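Local coordinates for kelch domain-containing protein (Colletotrichum graminicola M1.001, PDB 5C86) that probably oxidises alcohols at a mononuclear copper centre, as a fungal alcohol oxidase of the galactose oxidase and glyoxal oxidase family AA5, at residues Asp176-Leu181 and Lys243-Tyr248; Gly216-Ser221 and Asn253-Thr258. One frame throughout, in Å; residues are numbered along the deposited sequence.

Contact 1. Residues Asp176-Leu181 and Lys243-Tyr248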
ATOM      1  N   ASP A 176      -8.579 -16.652  -5.292  1.00 14.38           N
ATOM      2  CA  ASP A 176      -8.319 -16.498  -3.881  1.00 14.78           C
ATOM      3  C   ASP A 176      -7.229 -15.480  -3.609  1.00 15.45           C
ATOM      4  O   ASP A 176      -6.754 -15.397  -2.469  1.00 17.61           O
ATOM      5  CB  ASP A 176      -7.860 -17.853  -3.366  1.00 16.16           C
ATOM      6  CG  ASP A 176      -6.570 -18.366  -4.046  1.00 18.16           C
ATOM      7  OD1 ASP A 176      -6.075 -17.844  -5.140  1.00 18.58           O
ATOM      8  OD2 ASP A 176      -6.027 -19.389  -3.500  1.00 23.21           O
ATOM      9  N   SER A 177      -6.792 -14.720  -4.599  1.00 13.76           N
ATOM     10  CA  SER A 177      -5.538 -13.952  -4.466  1.00 13.47           C
ATOM     11  C   SER A 177      -5.828 -12.432  -4.386  1.00 11.53           C
ATOM     12  O   SER A 177      -6.963 -11.971  -4.727  1.00 12.51           O
ATOM     13  CB  SER A 177      -4.657 -14.275  -5.644  1.00 16.19           C
ATOM     14  OG  SER A 177      -4.353 -15.689  -5.524  1.00 15.99           O
ATOM     15  N   HIS A 178      -4.813 -11.669  -4.000  1.00 11.06           N
ATOM     16  CA  HIS A 178      -4.869 -10.212  -3.892  1.00 10.77           C
ATOM     17  C   HIS A 178      -6.080  -9.745  -3.074  1.00 10.58           C
ATOM     18  O   HIS A 178      -6.712  -8.741  -3.424  1.00 11.77           O
ATOM     19  CB  HIS A 178      -4.854  -9.525  -5.251  1.00 10.86           C
ATOM     20  CG  HIS A 178      -3.789 -10.003  -6.170  1.00 10.98           C
ATOM     21  ND1 HIS A 178      -2.485 -10.204  -5.820  1.00 12.16           N
ATOM     22  CD2 HIS A 178      -3.895 -10.338  -7.464  1.00 12.58           C
ATOM     23  CE1 HIS A 178      -1.802 -10.550  -6.890  1.00 13.27           C
ATOM     24  NE2 HIS A 178      -2.641 -10.706  -7.892  1.00 12.66           N
ATOM     25  N   ALA A 179      -6.386 -10.425  -1.990  1.00 11.54           N
ATOM     26  CA  ALA A 179      -7.467  -9.951  -1.129  1.00 10.55           C
ATOM     27  C   ALA A 179      -7.236  -8.509  -0.633  1.00 11.05           C
ATOM     28  O   ALA A 179      -6.061  -8.086  -0.371  1.00 12.04           O
ATOM     29  CB  ALA A 179      -7.643 -10.864   0.055  1.00 13.76           C
ATOM     30  N   TRP A 180      -8.334  -7.765  -0.518  1.00 10.72           N
ATOM     31  CA  TRP A 180      -8.295  -6.373  -0.035  1.00 10.87           C
ATOM     32  C   TRP A 180      -8.334  -6.432   1.529  1.00 12.17           C
ATOM     33  O   TRP A 180      -9.348  -6.181   2.117  1.00 13.00           O
ATOM     34  CB  TRP A 180      -9.445  -5.585  -0.587  1.00 11.28           C
ATOM     35  CG  TRP A 180      -9.606  -5.514  -2.047  1.00 10.91           C
ATOM     36  CD1 TRP A 180      -8.837  -6.086  -3.020  1.00 11.20           C
ATOM     37  CD2 TRP A 180     -10.693  -4.928  -2.711  1.00 10.99           C
ATOM     38  NE1 TRP A 180      -9.325  -5.810  -4.261  1.00 11.03           N
ATOM     39  CE2 TRP A 180     -10.510  -5.112  -4.111  1.00 11.59           C
ATOM     40  CE3 TRP A 180     -11.812  -4.210  -2.280  1.00 11.33           C
ATOM     41  CZ2 TRP A 180     -11.402  -4.575  -5.057  1.00 11.30           C
ATOM     42  CZ3 TRP A 180     -12.677  -3.695  -3.217  1.00 11.48           C
ATOM     43  CH2 TRP A 180     -12.505  -3.882  -4.566  1.00 11.82           C
ATOM     44  N   LEU A 181      -7.237  -6.750   2.151  1.00 11.69           N
ATOM     45  CA  LEU A 181      -7.172  -6.931   3.611  1.00 12.09           C
ATOM     46  C   LEU A 181      -6.920  -5.611   4.352  1.00 12.41           C
ATOM     47  O   LEU A 181      -6.017  -4.811   4.003  1.00 12.75           O
ATOM     48  CB  LEU A 181      -6.080  -7.847   3.968  1.00 12.54           C
ATOM     49  CG  LEU A 181      -6.072  -9.275   3.369  1.00 13.21           C
ATOM     50  CD1 LEU A 181      -4.926 -10.085   3.921  1.00 14.09           C
ATOM     51  CD2 LEU A 181      -7.396  -9.953   3.636  1.00 13.97           C
ATOM     52  N   LYS A 243     -14.409  -8.769 -13.182  1.00 14.01           N
ATOM     53  CA  LYS A 243     -15.057 -10.013 -12.712  1.00 15.33           C
ATOM     54  C   LYS A 243     -14.196 -11.246 -12.784  1.00 13.73           C
ATOM     55  O   LYS A 243     -14.497 -12.251 -12.183  1.00 15.58           O
ATOM     56  CB  LYS A 243     -16.349 -10.262 -13.493  1.00 19.02           C
ATOM     57  CG  LYS A 243     -17.469  -9.346 -13.223  1.00 21.73           C
ATOM     58  CD  LYS A 243     -18.706  -9.765 -14.069  0.80 23.65           C
ATOM     59  CE  LYS A 243     -18.654  -9.178 -15.454  0.70 25.56           C
ATOM     60  NZ  LYS A 243     -19.785  -9.758 -16.242  0.55 29.26           N
ATOM     61  N   GLY A 244     -13.044 -11.143 -13.433  1.00 12.48           N
ATOM     62  CA  GLY A 244     -12.006 -12.118 -13.409  1.00 13.67           C
ATOM     63  C   GLY A 244     -10.652 -11.478 -13.487  1.00 13.84           C
ATOM     64  O   GLY A 244     -10.553 -10.318 -13.851  1.00 15.27           O
ATOM     65  N   TYR A 245      -9.639 -12.267 -13.223  1.00 13.51           N
ATOM     66  CA  TYR A 245      -8.240 -11.772 -13.306  1.00 14.93           C
ATOM     67  C   TYR A 245      -7.926 -11.202 -14.669  1.00 14.11           C
ATOM     68  O   TYR A 245      -7.249 -10.180 -14.815  1.00 14.39           O
ATOM     69  CB  TYR A 245      -7.262 -12.876 -12.892  1.00 14.32           C
ATOM     70  CG  TYR A 245      -5.956 -12.420 -12.310  1.00 14.96           C
ATOM     71  CD1 TYR A 245      -4.931 -11.863 -13.087  1.00 15.47           C
ATOM     72  CD2 TYR A 245      -5.724 -12.533 -10.982  1.00 13.65           C
ATOM     73  CE1 TYR A 245      -3.764 -11.398 -12.476  1.00 16.01           C
ATOM     74  CE2 TYR A 245      -4.582 -12.124 -10.373  1.00 14.05           C
ATOM     75  CZ  TYR A 245      -3.587 -11.536 -11.100  1.00 13.44           C
ATOM     76  OH  TYR A 245      -2.424 -11.096 -10.539  1.00 13.49           O
ATOM     77  N   THR A 246      -8.426 -11.878 -15.714  1.00 14.51           N
ATOM     78  CA  THR A 246      -8.280 -11.427 -17.080  1.00 13.58           C
ATOM     79  C   THR A 246      -9.545 -11.726 -17.824  1.00 14.73           C
ATOM     80  O   THR A 246     -10.430 -12.484 -17.380  1.00 15.21           O
ATOM     81  CB  THR A 246      -7.127 -12.143 -17.840  1.00 14.47           C
ATOM     82  OG1 THR A 246      -7.422 -13.542 -17.924  1.00 15.39           O
ATOM     83  CG2 THR A 246      -5.809 -11.933 -17.179  1.00 14.88           C
ATOM     84  N   GLY A 247      -9.617 -11.108 -18.953  1.00 14.32           N
ATOM     85  CA  GLY A 247     -10.665 -11.431 -19.923  1.00 16.48           C
ATOM     86  C   GLY A 247     -11.924 -10.594 -19.903  1.00 17.43           C
ATOM     87  O   GLY A 247     -12.762 -10.715 -20.815  1.00 18.55           O
ATOM     88  N   TYR A 248     -12.085  -9.750 -18.912  1.00 16.02           N
ATOM     89  CA  TYR A 248     -13.235  -8.870 -18.811  1.00 15.68           C
ATOM     90  C   TYR A 248     -12.821  -7.430 -18.856  1.00 15.61           C
ATOM     91  O   TYR A 248     -11.694  -7.078 -18.567  1.00 14.86           O
ATOM     92  CB  TYR A 248     -13.891  -9.090 -17.462  1.00 17.35           C
ATOM     93  CG  TYR A 248     -14.493 -10.451 -17.290  1.00 20.58           C
ATOM     94  CD1 TYR A 248     -15.797 -10.687 -17.731  1.00 24.29           C
ATOM     95  CD2 TYR A 248     -13.774 -11.478 -16.790  1.00 22.81           C
ATOM     96  CE1 TYR A 248     -16.362 -11.950 -17.593  1.00 25.30           C
ATOM     97  CE2 TYR A 248     -14.325 -12.739 -16.623  1.00 24.96           C
ATOM     98  CZ  TYR A 248     -15.603 -12.953 -17.062  1.00 26.82           C
ATOM     99  OH  TYR A 248     -16.139 -14.195 -16.911  1.00 37.32           O
TER
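His178 and Tyr245 meet through their outer edges: imidazole NE2 and phenol OH lie 2.7 Å apart in a hydrogen bond whose angle is 157°, and either atom could be the donor. OH lies near the plane of the imidazole, at its edge, and NE2 in turn lies at the rim of the phenol ring. The rings do not stack. Their planes are 42° apart, neither sits over the face of the other, and the centroids stay 5.5 Å from each other. Beside the bond, His178 CD2 lies 3.5 Å from Tyr245 CE2. Tyr245 swings CG to the far side from its own backbone N (chi1 -152°), carrying the phenol out of its loop toward the imidazole; Phe174 meets that phenol edge-to-face. Just before the histidine, Ser177 OG donates to Asp176 OD1 at 2.8 Å, coming from above the carboxylate plane. Around the contact are the copper ligands Tyr120, against both rings, and His423, close to His178; this model contains no copper. With Tyr334 OH also hydrogen-bonded to Tyr245 OH, the buried phenol oxygen has two partners, and His178 and Tyr245 make a polar pair, consistent with a second shell beside the copper site.

Contact 2. Residues Gly216-Ser221 and Asn253-Thr258; sequences GTDEDS and NAHILT
Asn253, at the start of its segment, reaches across to Asp218: ND2 donates to OD1 at 2.9 Å in a nearly straight bond, with an N-H...O angle of 167°. The acceptor lies in the amide plane, and the donor meets OD1 nearly along the C-O axis, while carboxylate and amide planes are turned 61° apart. The other end of the amide, OD1, accepts from Asn273 ND2, so both polar atoms of Asn253 are engaged. Ala254 points the opposite way. His255 turns back toward the loop and sets CE1 against Asp218 CB at 3.7 Å, the methylene approaching the ring obliquely. With CG anti to its backbone N (chi1 -157°), Asp218 sends OD1 to Asn253; OD2 is taken up by a salt bridge to Arg215 NE. At the imidazole edge, in the ring plane, a water lies 2.8 Å from His255 NE2 and accepts a bond from Thr217 N, also at 2.8 Å. Beyond His255, strand 254-258 continues between strands 235-239 and 267-270. The third strand of a four-stranded antiparallel blade is thus tied to the loop entering that blade from the preceding one, an arrangement that fits the Kelch beta-propeller.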
ATOM      1  N   GLY A 216     -22.128  -3.526  -1.512  1.00 17.04           N
ATOM      2  CA  GLY A 216     -23.221  -2.897  -2.274  1.00 18.77           C
ATOM      3  C   GLY A 216     -23.733  -3.752  -3.399  1.00 17.57           C
ATOM      4  O   GLY A 216     -23.906  -4.940  -3.200  1.00 21.27           O
ATOM      5  N   THR A 217     -23.957  -3.152  -4.563  1.00 18.78           N
ATOM      6  CA  THR A 217     -24.303  -3.912  -5.743  1.00 21.79           C
ATOM      7  C   THR A 217     -23.093  -4.126  -6.642  1.00 19.84           C
ATOM      8  O   THR A 217     -23.229  -4.433  -7.794  1.00 21.65           O
ATOM      9  CB  THR A 217     -25.345  -3.158  -6.601  1.00 24.27           C
ATOM     10  OG1 THR A 217     -24.824  -1.839  -6.918  1.00 24.88           O
ATOM     11  CG2 THR A 217     -26.629  -3.110  -5.792  1.00 27.77           C
ATOM     12  N   ASP A 218     -21.879  -3.957  -6.111  1.00 19.37           N
ATOM     13  CA  ASP A 218     -20.674  -4.211  -6.949  1.00 18.03           C
ATOM     14  C   ASP A 218     -20.563  -5.664  -7.338  1.00 16.58           C
ATOM     15  O   ASP A 218     -21.113  -6.611  -6.675  1.00 17.96           O
ATOM     16  CB  ASP A 218     -19.414  -3.788  -6.156  1.00 17.75           C
ATOM     17  CG  ASP A 218     -18.205  -3.467  -7.031  1.00 17.39           C
ATOM     18  OD1 ASP A 218     -18.379  -3.238  -8.255  1.00 18.58           O
ATOM     19  OD2 ASP A 218     -17.056  -3.418  -6.441  1.00 16.16           O
ATOM     20  N   GLU A 219     -19.878  -5.857  -8.443  1.00 17.09           N
ATOM     21  CA  GLU A 219     -19.481  -7.189  -8.895  1.00 17.91           C
ATOM     22  C   GLU A 219     -18.094  -7.556  -8.313  1.00 15.67           C
ATOM     23  O   GLU A 219     -17.381  -6.725  -7.774  1.00 15.90           O
ATOM     24  CB  GLU A 219     -19.450  -7.285 -10.437  1.00 21.42           C
ATOM     25  CG  GLU A 219     -20.764  -7.057 -11.212  0.70 24.23           C
ATOM     26  CD  GLU A 219     -21.937  -7.868 -10.694  0.55 27.03           C
ATOM     27  OE1 GLU A 219     -21.774  -9.022 -10.199  0.50 28.66           O
ATOM     28  OE2 GLU A 219     -23.057  -7.332 -10.769  0.40 32.99           O
ATOM     29  N   ASP A 220     -17.702  -8.792  -8.468  1.00 14.50           N
ATOM     30  CA  ASP A 220     -16.351  -9.201  -8.150  1.00 14.78           C
ATOM     31  C   ASP A 220     -15.354  -8.292  -8.939  1.00 14.44           C
ATOM     32  O   ASP A 220     -15.596  -7.894 -10.099  1.00 12.93           O
ATOM     33  CB  ASP A 220     -16.120 -10.601  -8.626  1.00 15.73           C
ATOM     34  CG  ASP A 220     -16.850 -11.644  -7.788  1.00 16.76           C
ATOM     35  OD1 ASP A 220     -17.332 -11.381  -6.665  1.00 17.93           O
ATOM     36  OD2 ASP A 220     -16.844 -12.823  -8.233  1.00 18.57           O
ATOM     37  N   SER A 221     -14.238  -7.910  -8.252  1.00 12.59           N
ATOM     38  CA  SER A 221     -13.424  -6.787  -8.725  1.00 12.60           C
ATOM     39  C   SER A 221     -11.948  -7.101  -8.498  1.00 11.02           C
ATOM     40  O   SER A 221     -11.209  -6.339  -7.878  1.00 11.27           O
ATOM     41  CB  SER A 221     -13.792  -5.543  -7.901  1.00 13.30           C
ATOM     42  OG  SER A 221     -15.086  -5.062  -8.206  1.00 12.75           O
ATOM     43  N   ASN A 253     -16.350   1.536 -11.089  1.00 12.46           N
ATOM     44  CA  ASN A 253     -17.184   1.607  -9.897  1.00 13.03           C
ATOM     45  C   ASN A 253     -16.365   2.087  -8.710  1.00 12.30           C
ATOM     46  O   ASN A 253     -15.215   1.719  -8.502  1.00 12.99           O
ATOM     47  CB  ASN A 253     -17.806   0.265  -9.550  1.00 13.82           C
ATOM     48  CG  ASN A 253     -18.819  -0.221 -10.570  1.00 14.76           C
ATOM     49  OD1 ASN A 253     -19.289   0.509 -11.432  1.00 18.82           O
ATOM     50  ND2 ASN A 253     -19.178  -1.429 -10.432  1.00 19.72           N
ATOM     51  N   ALA A 254     -16.978   2.916  -7.873  1.00 11.99           N
ATOM     52  CA  ALA A 254     -16.315   3.653  -6.760  1.00 12.36           C
ATOM     53  C   ALA A 254     -17.265   3.504  -5.532  1.00 12.93           C
ATOM     54  O   ALA A 254     -18.457   3.809  -5.632  1.00 14.48           O
ATOM     55  CB  ALA A 254     -16.067   5.032  -7.109  1.00 13.22           C
ATOM     56  N   HIS A 255     -16.718   3.112  -4.405  1.00 12.49           N
ATOM     57  CA  HIS A 255     -17.482   2.911  -3.151  1.00 14.27           C
ATOM     58  C   HIS A 255     -16.686   3.426  -1.974  1.00 14.46           C
ATOM     59  O   HIS A 255     -15.435   3.474  -2.003  1.00 12.40           O
ATOM     60  CB  HIS A 255     -17.840   1.473  -2.855  1.00 15.21           C
ATOM     61  CG  HIS A 255     -18.745   0.865  -3.854  1.00 14.81           C
ATOM     62  ND1 HIS A 255     -18.315   0.365  -5.078  1.00 16.31           N
ATOM     63  CD2 HIS A 255     -20.100   0.727  -3.843  1.00 17.44           C
ATOM     64  CE1 HIS A 255     -19.372  -0.085  -5.757  1.00 19.40           C
ATOM     65  NE2 HIS A 255     -20.464   0.123  -5.029  1.00 17.28           N
ATOM     66  N   ILE A 256     -17.394   3.912  -0.943  0.59 12.87           N
ATOM     67  CA  ILE A 256     -16.815   4.131   0.367  0.59 13.07           C
ATOM     68  C   ILE A 256     -17.441   3.169   1.352  0.59 13.11           C
ATOM     69  O   ILE A 256     -18.663   3.133   1.456  0.59 13.39           O
ATOM     70  CB  ILE A 256     -17.001   5.599   0.846  0.59 12.98           C
ATOM     71  CG1 ILE A 256     -16.154   6.594   0.053  0.59 13.10           C
ATOM     72  CG2 ILE A 256     -16.763   5.690   2.375  0.59 13.41           C
ATOM     73  CD1 ILE A 256     -16.561   8.056   0.268  0.59 13.69           C
ATOM     74  N   LEU A 257     -16.609   2.424   2.056  1.00 12.28           N
ATOM     75  CA  LEU A 257     -16.966   1.464   3.093  1.00 14.17           C
ATOM     76  C   LEU A 257     -16.752   2.120   4.416  1.00 14.53           C
ATOM     77  O   LEU A 257     -15.727   2.866   4.610  1.00 13.62           O
ATOM     78  CB  LEU A 257     -16.098   0.207   3.038  1.00 13.67           C
ATOM     79  CG  LEU A 257     -15.836  -0.448   1.701  1.00 17.05           C
ATOM     80  CD1 LEU A 257     -15.137  -1.785   1.858  1.00 17.95           C
ATOM     81  CD2 LEU A 257     -16.901  -0.513   0.701  1.00 18.92           C
ATOM     82  N   THR A 258     -17.686   1.910   5.397  1.00 13.76           N
ATOM     83  CA  THR A 258     -17.498   2.465   6.723  1.00 15.05           C
ATOM     84  C   THR A 258     -17.576   1.329   7.701  1.00 14.90           C
ATOM     85  O   THR A 258     -18.589   0.636   7.740  1.00 17.62           O
ATOM     86  CB  THR A 258     -18.590   3.544   7.045  1.00 16.62           C
ATOM     87  OG1 THR A 258     -18.596   4.600   6.076  1.00 17.80           O
ATOM     88  CG2 THR A 258     -18.336   4.156   8.403  1.00 19.53           C
TER
HETATM   89  O   HOH W   1     -23.157  -0.543  -4.961  1.00 25.68           O

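Contacts 1 and 2 have centres 14 Å apart on the same side of the chain's centre, and their segments alternate in sequence: 176-181, 216-221, 243-248, 253-258. The first two segments flank the four-stranded sheet 181-183 to 208-214; the last two follow strand 235-239 in the next sheet, 225-230 to 267-270. Each contact therefore bridges parts of the chain around two successive propeller blades. They also touch directly, Trp180 CZ2 packing on Ser221 O at 3.3 Å and Lys243 CG lying 3.9 Å from Asp220 O. Contact 1 sits beside the copper ligands, whereas contact 2 lies away from them, so the same inter-blade region appears to run from the metal site into the body of the propeller.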